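Local structure of polyprenyl synthetase (4KKM) at residues L71-C80 with L210-M221. The protein probably catalyses chain elongation of isoprenoid diphosphates as a magnesium-dependent prenyltransferase of the FPP/GGPP synthase family. Sequence-based numbering, arbitrary orientation.
Sequences LRPLLVVATC and LFGFCLEAGAIM
With chi1 at -52°, Thr79 puts OG1 anti to its own carbonyl carbon and CG2 anti to its backbone N, and this sends the methyl into helix 208-221, where CG2 lies 3.6 Å from Gly218 CA. The side chain is a knob in a hole made by Cys214, Leu215, Gly218 and Ala219, joining two helices of the all-helical isoprenoid synthase fold that run in the same general direction; the short segments cross at -29° with axes 7.9 Å apart. Gly218, with no side chain, lets the Thr79 methyl lie directly against its backbone, and here the backbones are close, Cys80 CA to Gly218 CA 4.4 Å. The Thr79 hydroxyl, deep in this apolar seam, turns back to its own helix and donates to Leu75 O at 2.7 Å, while Leu215 CD1 packs against OG1 from the other helix. One turn back, Leu75 CB rests on Cys214 CB (3.6 Å), and Val76 CG2 flanks the same cysteine. Leu232 of helix 226-253 also touches Thr79.

At the N-terminal end of 71-80, the Phe211 ring reaches across to three side chains. Leu75 CD1 meets Phe211 CD1, and the Leu71 side chain crosses that of Phe211 at about a right angle and brings CD2 to 3.5 Å from Phe211 CE1. Arg72, extended from CG to NE, carries its guanidinium past the ring, the two planes 23° apart; the side chain also touches His101 of helix 87-109 and stays about 11 Å from that of the calcium ligand Asp108. Phe211 CE1 sits over one guanidinium face, offset toward its rim, and Phe211 CZ is 3.5 Å from Arg72 NH2.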
loop_
_atom_site.group_PDB
_atom_site.type_symbol
_atom_site.label_atom_id
_atom_site.label_comp_id
_atom_site.label_asym_id
_atom_site.label_seq_id
_atom_site.Cartn_x
_atom_site.Cartn_y
_atom_site.Cartn_z
ATOM N N LEU B 71 0.853 -20.005 3.310
ATOM C CA LEU B 71 1.756 -20.154 4.444
ATOM C C LEU B 71 1.574 -19.018 5.445
ATOM O O LEU B 71 1.605 -19.232 6.656
ATOM C CB LEU B 71 3.208 -20.214 3.971
ATOM C CG LEU B 71 4.238 -20.196 5.102
ATOM C CD1 LEU B 71 4.070 -21.437 5.981
ATOM C CD2 LEU B 71 5.655 -20.097 4.545
ATOM N N ARG B 72 1.374 -17.804 4.945
ATOM C CA ARG B 72 1.254 -16.665 5.847
ATOM C C ARG B 72 -0.081 -16.624 6.614
ATOM O O ARG B 72 -0.082 -16.439 7.829
ATOM C CB ARG B 72 1.616 -15.349 5.138
ATOM C CG ARG B 72 3.114 -15.292 4.818
ATOM C CD ARG B 72 3.447 -14.437 3.593
ATOM N NE ARG B 72 4.831 -14.659 3.163
ATOM C CZ ARG B 72 5.228 -15.677 2.404
ATOM N NH1 ARG B 72 4.351 -16.578 1.973
ATOM N NH2 ARG B 72 6.507 -15.796 2.075
ATOM N N PRO B 73 -1.216 -16.818 5.917
ATOM C CA PRO B 73 -2.459 -17.022 6.674
ATOM C C PRO B 73 -2.370 -18.175 7.676
ATOM O O PRO B 73 -2.894 -18.064 8.788
ATOM C CB PRO B 73 -3.477 -17.344 5.579
ATOM C CG PRO B 73 -2.988 -16.549 4.401
ATOM C CD PRO B 73 -1.476 -16.606 4.480
ATOM N N LEU B 74 -1.696 -19.256 7.293
ATOM C CA LEU B 74 -1.562 -20.417 8.167
ATOM C C LEU B 74 -0.824 -20.051 9.455
ATOM O O LEU B 74 -1.212 -20.472 10.545
ATOM C CB LEU B 74 -0.833 -21.553 7.441
ATOM C CG LEU B 74 -0.526 -22.797 8.274
ATOM C CD1 LEU B 74 -1.819 -23.517 8.662
ATOM C CD2 LEU B 74 0.427 -23.722 7.520
ATOM N N LEU B 75 0.240 -19.266 9.325
ATOM C CA LEU B 75 0.993 -18.808 10.493
ATOM C C LEU B 75 0.153 -17.917 11.401
ATOM O O LEU B 75 0.228 -18.023 12.626
ATOM C CB LEU B 75 2.252 -18.053 10.056
ATOM C CG LEU B 75 3.382 -18.925 9.502
ATOM C CD1 LEU B 75 4.451 -18.055 8.851
ATOM C CD2 LEU B 75 3.974 -19.781 10.614
ATOM N N VAL B 76 -0.632 -17.024 10.805
ATOM C CA VAL B 76 -1.527 -16.179 11.588
ATOM C C VAL B 76 -2.520 -17.035 12.370
ATOM O O VAL B 76 -2.669 -16.877 13.586
ATOM C CB VAL B 76 -2.302 -15.182 10.699
ATOM C CG1 VAL B 76 -3.376 -14.470 11.519
ATOM C CG2 VAL B 76 -1.344 -14.179 10.072
ATOM N N VAL B 77 -3.181 -17.949 11.666
ATOM C CA VAL B 77 -4.182 -18.822 12.274
ATOM C C VAL B 77 -3.566 -19.666 13.394
ATOM O O VAL B 77 -4.128 -19.768 14.490
ATOM C CB VAL B 77 -4.857 -19.737 11.218
ATOM C CG1 VAL B 77 -5.652 -20.849 11.892
ATOM C CG2 VAL B 77 -5.746 -18.920 10.274
ATOM N N ALA B 78 -2.400 -20.250 13.128
ATOM C CA ALA B 78 -1.736 -21.104 14.112
ATOM C C ALA B 78 -1.209 -20.327 15.316
ATOM O O ALA B 78 -1.095 -20.876 16.410
ATOM C CB ALA B 78 -0.603 -21.913 13.467
ATOM N N THR B 79 -0.866 -19.060 15.117
ATOM C CA THR B 79 -0.401 -18.246 16.234
ATOM C C THR B 79 -1.581 -17.748 17.067
ATOM O O THR B 79 -1.544 -17.789 18.295
ATOM C CB THR B 79 0.461 -17.050 15.775
ATOM O OG1 THR B 79 1.509 -17.522 14.923
ATOM C CG2 THR B 79 1.081 -16.352 16.986
ATOM N N CYS B 80 -2.636 -17.287 16.399
ATOM C CA CYS B 80 -3.843 -16.869 17.114
ATOM C C CYS B 80 -4.429 -18.014 17.941
ATOM O O CYS B 80 -5.029 -17.793 18.999
ATOM C CB CYS B 80 -4.887 -16.310 16.148
ATOM S SG CYS B 80 -4.447 -14.699 15.488
ATOM N N LEU B 210 7.450 -10.274 6.610
ATOM C CA LEU B 210 6.062 -10.745 6.590
ATOM C C LEU B 210 5.833 -11.891 7.570
ATOM O O LEU B 210 4.772 -11.975 8.186
ATOM C CB LEU B 210 5.608 -11.161 5.191
ATOM C CG LEU B 210 5.605 -10.121 4.059
ATOM C CD1 LEU B 210 4.634 -10.570 2.969
ATOM C CD2 LEU B 210 5.256 -8.711 4.541
ATOM N N PHE B 211 6.816 -12.785 7.699
ATOM C CA PHE B 211 6.719 -13.871 8.674
ATOM C C PHE B 211 6.637 -13.284 10.079
ATOM O O PHE B 211 5.829 -13.724 10.904
ATOM C CB PHE B 211 7.927 -14.817 8.574
ATOM C CG PHE B 211 7.945 -15.650 7.321
ATOM C CD1 PHE B 211 6.767 -16.147 6.789
ATOM C CD2 PHE B 211 9.139 -15.930 6.671
ATOM C CE1 PHE B 211 6.772 -16.911 5.633
ATOM C CE2 PHE B 211 9.155 -16.697 5.509
ATOM C CZ PHE B 211 7.967 -17.189 4.992
ATOM N N GLY B 212 7.487 -12.296 10.347
ATOM C CA GLY B 212 7.467 -11.612 11.631
ATOM C C GLY B 212 6.089 -11.045 11.927
ATOM O O GLY B 212 5.587 -11.151 13.047
ATOM N N PHE B 213 5.463 -10.457 10.914
ATOM C CA PHE B 213 4.121 -9.913 11.099
ATOM C C PHE B 213 3.122 -10.998 11.490
ATOM O O PHE B 213 2.282 -10.790 12.359
ATOM C CB PHE B 213 3.601 -9.212 9.845
ATOM C CG PHE B 213 2.157 -8.813 9.964
ATOM C CD1 PHE B 213 1.805 -7.650 10.628
ATOM C CD2 PHE B 213 1.153 -9.632 9.474
ATOM C CE1 PHE B 213 0.472 -7.289 10.763
ATOM C CE2 PHE B 213 -0.178 -9.286 9.627
ATOM C CZ PHE B 213 -0.515 -8.114 10.267
ATOM N N CYS B 214 3.200 -12.144 10.825
ATOM C CA CYS B 214 2.269 -13.237 11.098
ATOM C C CYS B 214 2.290 -13.654 12.565
ATOM O O CYS B 214 1.236 -13.864 13.175
ATOM C CB CYS B 214 2.577 -14.445 10.213
ATOM S SG CYS B 214 2.267 -14.170 8.457
ATOM N N LEU B 215 3.491 -13.773 13.123
ATOM C CA LEU B 215 3.670 -14.198 14.514
ATOM C C LEU B 215 3.306 -13.068 15.469
ATOM O O LEU B 215 2.638 -13.283 16.484
ATOM C CB LEU B 215 5.114 -14.661 14.762
ATOM C CG LEU B 215 5.411 -16.150 14.506
ATOM C CD1 LEU B 215 4.722 -17.041 15.537
ATOM C CD2 LEU B 215 5.019 -16.567 13.081
ATOM N N GLU B 216 3.733 -11.856 15.134
ATOM C CA GLU B 216 3.455 -10.713 15.991
ATOM C C GLU B 216 1.955 -10.420 16.024
ATOM O O GLU B 216 1.413 -10.021 17.054
ATOM C CB GLU B 216 4.251 -9.479 15.555
ATOM C CG GLU B 216 4.074 -8.284 16.489
ATOM C CD GLU B 216 4.980 -7.107 16.147
ATOM O OE1 GLU B 216 5.644 -7.135 15.087
ATOM O OE2 GLU B 216 5.028 -6.148 16.950
ATOM N N ALA B 217 1.286 -10.651 14.897
ATOM C CA ALA B 217 -0.156 -10.434 14.813
ATOM C C ALA B 217 -0.909 -11.316 15.805
ATOM O O ALA B 217 -1.888 -10.885 16.420
ATOM C CB ALA B 217 -0.651 -10.680 13.389
ATOM N N GLY B 218 -0.445 -12.550 15.967
ATOM C CA GLY B 218 -1.038 -13.461 16.932
ATOM C C GLY B 218 -0.916 -12.936 18.348
ATOM O O GLY B 218 -1.872 -12.979 19.127
ATOM N N ALA B 219 0.267 -12.428 18.677
ATOM C CA ALA B 219 0.515 -11.838 19.986
ATOM C C ALA B 219 -0.353 -10.604 20.206
ATOM O O ALA B 219 -0.896 -10.405 21.289
ATOM C CB ALA B 219 1.986 -11.484 20.135
ATOM N N ILE B 220 -0.476 -9.782 19.168
ATOM C CA ILE B 220 -1.284 -8.568 19.225
ATOM C C ILE B 220 -2.769 -8.902 19.407
ATOM O O ILE B 220 -3.437 -8.342 20.283
ATOM C CB ILE B 220 -1.057 -7.699 17.963
ATOM C CG1 ILE B 220 0.349 -7.093 17.988
ATOM C CG2 ILE B 220 -2.102 -6.592 17.853
ATOM C CD1 ILE B 220 0.763 -6.440 16.668
ATOM N N MET B 221 -3.269 -9.837 18.602
ATOM C CA MET B 221 -4.663 -10.262 18.686
ATOM C C MET B 221 -4.944 -10.917 20.034
ATOM O O MET B 221 -6.075 -10.897 20.521
ATOM C CB MET B 221 -5.029 -11.213 17.533
ATOM C CG MET B 221 -5.082 -10.553 16.142
ATOM S SD MET B 221 -6.568 -9.554 15.891
ATOM C CE MET B 221 -7.775 -10.844 15.604
#